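Local coordinates for N-acetyl-beta-D glucosaminidase (Rhizomucor miehei CAU432, PDB 4ZM6), which combines a glycoside hydrolase family 3 beta-N-acetylglucosaminidase with a GCN5-related glucosamine N-acetyltransferase region that binds acetyl-coenzyme A, at residues W735-Y739 with A798-V802; E720-L724 with L751-R755. All coordinates share one frame; numbering follows the deposited sequence.

Following the chain from its N terminus, the four segments come in the order 720-724, 735-739, 751-755 and 798-802, so the contacts cross rather than nest: contact 2 opens first and closes over 26 intervening residues, while contact 1 starts inside that loop and closes over 58. Each fastens one of two successive helices, 721-731 and 736-745, to the same mixed sheet, contact 2 at strand 751-756 and contact 1 at strand 794-802, with strand 763-771 between these strands. The two contacts meet directly where Tyr-739 CD2 packs 3.6 Å from Leu-724 CD2. Together they pack two successive helices of the C-terminal N-acetyltransferase-like region against that region's own sheet.

Contact 1: W735-Y739 with A798-V802; sequences WLSTY and ACVGV
Trp-735 and Cys-799 meet through matching first torsions: indole CG (chi1 -75°) and thiol SG (chi1 -53°) each lie anti to their own carbonyl carbon, which carries the ring out to the strand and the sulfur back beneath the ring. One indole face thus receives the cysteine along much of its length. SG stands 3.5 Å from the centroid of the five-membered ring of Trp-735, almost on its normal, in a sulfur-aromatic contact, while Cys-799 CA makes a CH-pi contact 3.4 Å from the centroid of the six-membered ring. A large flat side chain suits this place because it can cover side chain and backbone at once, and a small polarisable cysteine lets the strand come close. Beyond it, Val-800 O approaches the indole edge, 3.2 Å from Trp-735 CH2.

Four residues later, on helix 736-745, Tyr-739 reaches the same cysteine. Its ring carbon CE1 touches Cys-799 CB at 3.6 Å, so this methylene packs against both aromatic residues. The phenol OH donates a hydrogen bond to Cys-799 O at 2.8 Å, coming in 20° off the carbonyl plane; the hydroxyl is also hydrogen-bonded to Ser-766 OG on strand 763-771. Tyrosine fits because its long ring is apolar, yet it ends in a hydroxyl that can reach a backbone carbonyl. Thr-738 adds a looser methyl contact, CG2 to Cys-799 SG at 4.2 Å.

Gln-728 of the preceding helix touches both Trp-735 and Tyr-739, and Ile-768 lies against Cys-799. The positive backbone phi of Cys-799 interrupts the regular strand conformation, which is consistent with the irregular fourth strand of the GNAT fold, here packed beneath the second helix of the domain.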
loop_
_atom_site.group_PDB
_atom_site.type_symbol
_atom_site.label_atom_id
_atom_site.label_comp_id
_atom_site.label_asym_id
_atom_site.label_seq_id
_atom_site.Cartn_x
_atom_site.Cartn_y
_atom_site.Cartn_z
ATOM N N TRP A 735 34.821 -5.074 5.120
ATOM C CA TRP A 735 34.707 -6.462 4.628
ATOM C C TRP A 735 34.152 -7.469 5.643
ATOM O O TRP A 735 33.756 -8.567 5.259
ATOM C CB TRP A 735 36.061 -6.968 4.131
ATOM C CG TRP A 735 36.487 -6.427 2.823
ATOM C CD1 TRP A 735 35.689 -5.960 1.819
ATOM C CD2 TRP A 735 37.832 -6.324 2.349
ATOM N NE1 TRP A 735 36.458 -5.556 0.753
ATOM C CE2 TRP A 735 37.777 -5.771 1.051
ATOM C CE3 TRP A 735 39.080 -6.640 2.898
ATOM C CZ2 TRP A 735 38.922 -5.526 0.291
ATOM C CZ3 TRP A 735 40.222 -6.395 2.141
ATOM C CH2 TRP A 735 40.132 -5.842 0.851
ATOM N N LEU A 736 34.124 -7.109 6.922
ATOM C CA LEU A 736 33.664 -8.023 7.966
ATOM C C LEU A 736 32.416 -8.811 7.562
ATOM O O LEU A 736 32.385 -10.032 7.699
ATOM C CB LEU A 736 33.402 -7.259 9.268
ATOM C CG LEU A 736 32.913 -8.061 10.479
ATOM C CD1 LEU A 736 33.739 -9.325 10.690
ATOM C CD2 LEU A 736 32.949 -7.191 11.728
ATOM N N SER A 737 31.404 -8.121 7.041
ATOM C CA SER A 737 30.135 -8.768 6.681
ATOM C C SER A 737 30.275 -9.844 5.589
ATOM O O SER A 737 29.478 -10.782 5.535
ATOM C CB SER A 737 29.111 -7.729 6.230
ATOM O OG SER A 737 29.368 -7.319 4.900
ATOM N N THR A 738 31.265 -9.699 4.716
ATOM C CA THR A 738 31.502 -10.679 3.661
ATOM C C THR A 738 32.100 -11.967 4.231
ATOM O O THR A 738 31.715 -13.073 3.839
ATOM C CB THR A 738 32.437 -10.114 2.583
ATOM O OG1 THR A 738 31.849 -8.936 2.035
ATOM C CG2 THR A 738 32.652 -11.118 1.463
ATOM N N TYR A 739 33.053 -11.815 5.146
ATOM C CA TYR A 739 33.623 -12.947 5.861
ATOM C C TYR A 739 32.534 -13.617 6.701
ATOM O O TYR A 739 32.403 -14.841 6.689
ATOM C CB TYR A 739 34.799 -12.497 6.739
ATOM C CG TYR A 739 36.104 -12.290 5.984
ATOM C CD1 TYR A 739 36.410 -11.071 5.378
ATOM C CD2 TYR A 739 37.036 -13.314 5.888
ATOM C CE1 TYR A 739 37.607 -10.889 4.696
ATOM C CE2 TYR A 739 38.232 -13.145 5.214
ATOM C CZ TYR A 739 38.520 -11.933 4.621
ATOM O OH TYR A 739 39.720 -11.790 3.952
ATOM N N ALA A 798 39.409 -12.844 -3.044
ATOM C CA ALA A 798 38.829 -11.538 -2.727
ATOM C C ALA A 798 39.209 -11.083 -1.319
ATOM O O ALA A 798 39.825 -11.826 -0.560
ATOM C CB ALA A 798 37.312 -11.587 -2.872
ATOM N N CYS A 799 38.841 -9.851 -0.988
ATOM C CA CYS A 799 39.091 -9.278 0.332
ATOM C C CYS A 799 40.485 -9.625 0.856
ATOM O O CYS A 799 40.658 -10.082 1.987
ATOM C CB CYS A 799 37.986 -9.702 1.293
ATOM S SG CYS A 799 36.332 -9.324 0.648
ATOM N N VAL A 800 41.469 -9.388 -0.009
ATOM C CA VAL A 800 42.883 -9.543 0.306
ATOM C C VAL A 800 43.325 -8.331 1.112
ATOM O O VAL A 800 43.048 -7.188 0.734
ATOM C CB VAL A 800 43.728 -9.583 -0.981
ATOM C CG1 VAL A 800 45.213 -9.626 -0.651
ATOM C CG2 VAL A 800 43.327 -10.762 -1.859
ATOM N N GLY A 801 44.017 -8.581 2.219
ATOM C CA GLY A 801 44.453 -7.508 3.102
ATOM C C GLY A 801 45.497 -7.945 4.110
ATOM O O GLY A 801 45.417 -9.036 4.680
ATOM N N VAL A 802 46.481 -7.077 4.324
ATOM C CA VAL A 802 47.509 -7.272 5.334
ATOM C C VAL A 802 47.265 -6.258 6.441
ATOM O O VAL A 802 46.695 -5.203 6.192
ATOM C CB VAL A 802 48.898 -7.034 4.726
ATOM C CG1 VAL A 802 49.996 -7.389 5.722
ATOM C CG2 VAL A 802 49.040 -7.823 3.430
#

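Contact 2: E720-L724 with L751-R755; sequences ETWEL and LIVAR
Arg-755 reaches from the strand to two glutamates, Glu-720 just ahead of helix 721-731 and Glu-723 in its first turn, and its bend at chi3 (134°) turns the guanidinium toward them. Its two terminal nitrogens serve different partners. NH1 forms a salt bridge with Glu-723, whose carboxylate faces it with both oxygens, OE1 lying 3.0 Å from NH1 near the guanidinium plane. NH2 meets Glu-720 OE1 at 3.2 Å in a second salt bridge, whose hydrogen bond is weak and bent (133° at the hydrogen). Both carboxylates are turned steeply against the guanidinium, so neither forms the flat, two-pronged pairing.

The glutamates stand three residues apart, nearly one helical turn, and both extend beyond CG, long enough to meet a charge rising from the sheet. Acidic side chains also suit the N-terminal end of a helix, where its dipole would probably favour them. Glu-720 OE1 is further bonded to Lys-717 N, and Arg-755 NE to Gly-761 O, so the buried arginine is held along most of its polar end.

Next to this charged cluster, toward Leu-751, the contact turns apolar. Leu-724 has CG anti to its backbone N (chi1 -178°), directing its forked end at the sheet: CD1 meets Val-753 CG1 at 3.9 Å, and CD2 meets Leu-751 CD1 at 3.9 Å. Each methyl therefore has its own strand residue, the branched leucine bridging two positions two apart on the same strand face. Ile-716 fills in beside both strand residues. A salt-bridge network bordering an aliphatic core joins the first helix to the second strand of this GNAT-type alpha/beta fold.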
loop_
_atom_site.group_PDB
_atom_site.type_symbol
_atom_site.label_atom_id
_atom_site.label_comp_id
_atom_site.label_asym_id
_atom_site.label_seq_id
_atom_site.Cartn_x
_atom_site.Cartn_y
_atom_site.Cartn_z
ATOM N N GLU A 720 38.504 -20.530 16.013
ATOM C CA GLU A 720 39.394 -19.390 15.780
ATOM C C GLU A 720 38.727 -18.252 14.988
ATOM O O GLU A 720 39.381 -17.256 14.678
ATOM C CB GLU A 720 40.643 -19.853 15.012
ATOM C CG GLU A 720 41.487 -20.913 15.717
ATOM C CD GLU A 720 42.504 -21.593 14.798
ATOM O OE1 GLU A 720 42.457 -21.414 13.556
ATOM O OE2 GLU A 720 43.364 -22.327 15.323
ATOM N N THR A 721 37.440 -18.384 14.662
ATOM C CA THR A 721 36.752 -17.378 13.845
ATOM C C THR A 721 36.938 -15.954 14.397
ATOM O O THR A 721 37.228 -15.017 13.642
ATOM C CB THR A 721 35.241 -17.681 13.707
ATOM O OG1 THR A 721 35.046 -19.022 13.231
ATOM C CG2 THR A 721 34.583 -16.705 12.739
ATOM N N TRP A 722 36.794 -15.800 15.710
ATOM C CA TRP A 722 36.942 -14.491 16.351
ATOM C C TRP A 722 38.234 -13.766 15.966
ATOM O O TRP A 722 38.250 -12.546 15.850
ATOM C CB TRP A 722 36.852 -14.611 17.877
ATOM C CG TRP A 722 38.003 -15.326 18.525
ATOM C CD1 TRP A 722 38.122 -16.672 18.737
ATOM C CD2 TRP A 722 39.187 -14.731 19.065
ATOM N NE1 TRP A 722 39.307 -16.951 19.369
ATOM C CE2 TRP A 722 39.982 -15.779 19.584
ATOM C CE3 TRP A 722 39.655 -13.415 19.160
ATOM C CZ2 TRP A 722 41.222 -15.551 20.187
ATOM C CZ3 TRP A 722 40.889 -13.190 19.762
ATOM C CH2 TRP A 722 41.658 -14.253 20.266
ATOM N N GLU A 723 39.310 -14.516 15.762
ATOM C CA GLU A 723 40.593 -13.930 15.392
ATOM C C GLU A 723 40.541 -13.304 14.005
ATOM O O GLU A 723 41.198 -12.303 13.752
ATOM C CB GLU A 723 41.697 -14.988 15.422
ATOM C CG GLU A 723 41.861 -15.687 16.763
ATOM C CD GLU A 723 43.017 -16.654 16.756
ATOM O OE1 GLU A 723 44.157 -16.195 16.545
ATOM O OE2 GLU A 723 42.788 -17.867 16.942
ATOM N N LEU A 724 39.773 -13.916 13.107
ATOM C CA LEU A 724 39.573 -13.386 11.760
ATOM C C LEU A 724 38.659 -12.163 11.797
ATOM O O LEU A 724 38.909 -11.181 11.102
ATOM C CB LEU A 724 38.985 -14.464 10.846
ATOM C CG LEU A 724 38.748 -14.103 9.379
ATOM C CD1 LEU A 724 39.962 -13.440 8.750
ATOM C CD2 LEU A 724 38.352 -15.346 8.594
ATOM N N LEU A 751 38.458 -19.486 3.765
ATOM C CA LEU A 751 38.967 -18.376 4.559
ATOM C C LEU A 751 40.405 -18.661 4.966
ATOM O O LEU A 751 40.662 -19.388 5.926
ATOM C CB LEU A 751 38.089 -18.139 5.788
ATOM C CG LEU A 751 36.582 -18.117 5.513
ATOM C CD1 LEU A 751 35.825 -17.744 6.777
ATOM C CD2 LEU A 751 36.237 -17.169 4.376
ATOM N N ILE A 752 41.333 -18.089 4.206
ATOM C CA ILE A 752 42.760 -18.261 4.434
ATOM C C ILE A 752 43.307 -17.079 5.213
ATOM O O ILE A 752 42.934 -15.938 4.971
ATOM C CB ILE A 752 43.525 -18.356 3.100
ATOM C CG1 ILE A 752 42.929 -19.458 2.222
ATOM C CG2 ILE A 752 45.009 -18.604 3.340
ATOM C CD1 ILE A 752 42.843 -20.811 2.904
ATOM N N VAL A 753 44.205 -17.370 6.143
ATOM C CA VAL A 753 44.874 -16.346 6.916
ATOM C C VAL A 753 46.368 -16.601 6.888
ATOM O O VAL A 753 46.803 -17.744 6.738
ATOM C CB VAL A 753 44.408 -16.330 8.385
ATOM C CG1 VAL A 753 42.984 -15.811 8.486
ATOM C CG2 VAL A 753 44.525 -17.711 9.018
ATOM N N ALA A 754 47.138 -15.522 7.012
ATOM C CA ALA A 754 48.565 -15.601 7.286
ATOM C C ALA A 754 48.755 -15.407 8.783
ATOM O O ALA A 754 48.105 -14.545 9.378
ATOM C CB ALA A 754 49.318 -14.536 6.511
ATOM N N ARG A 755 49.620 -16.227 9.386
ATOM C CA ARG A 755 49.965 -16.117 10.811
ATOM C C ARG A 755 51.471 -16.009 10.999
ATOM O O ARG A 755 52.246 -16.462 10.155
ATOM C CB ARG A 755 49.458 -17.326 11.593
ATOM C CG ARG A 755 47.951 -17.411 11.720
ATOM C CD ARG A 755 47.534 -18.642 12.511
ATOM N NE ARG A 755 46.513 -18.322 13.515
ATOM C CZ ARG A 755 45.229 -18.677 13.461
ATOM N NH1 ARG A 755 44.421 -18.314 14.446
ATOM N NH2 ARG A 755 44.741 -19.394 12.449
#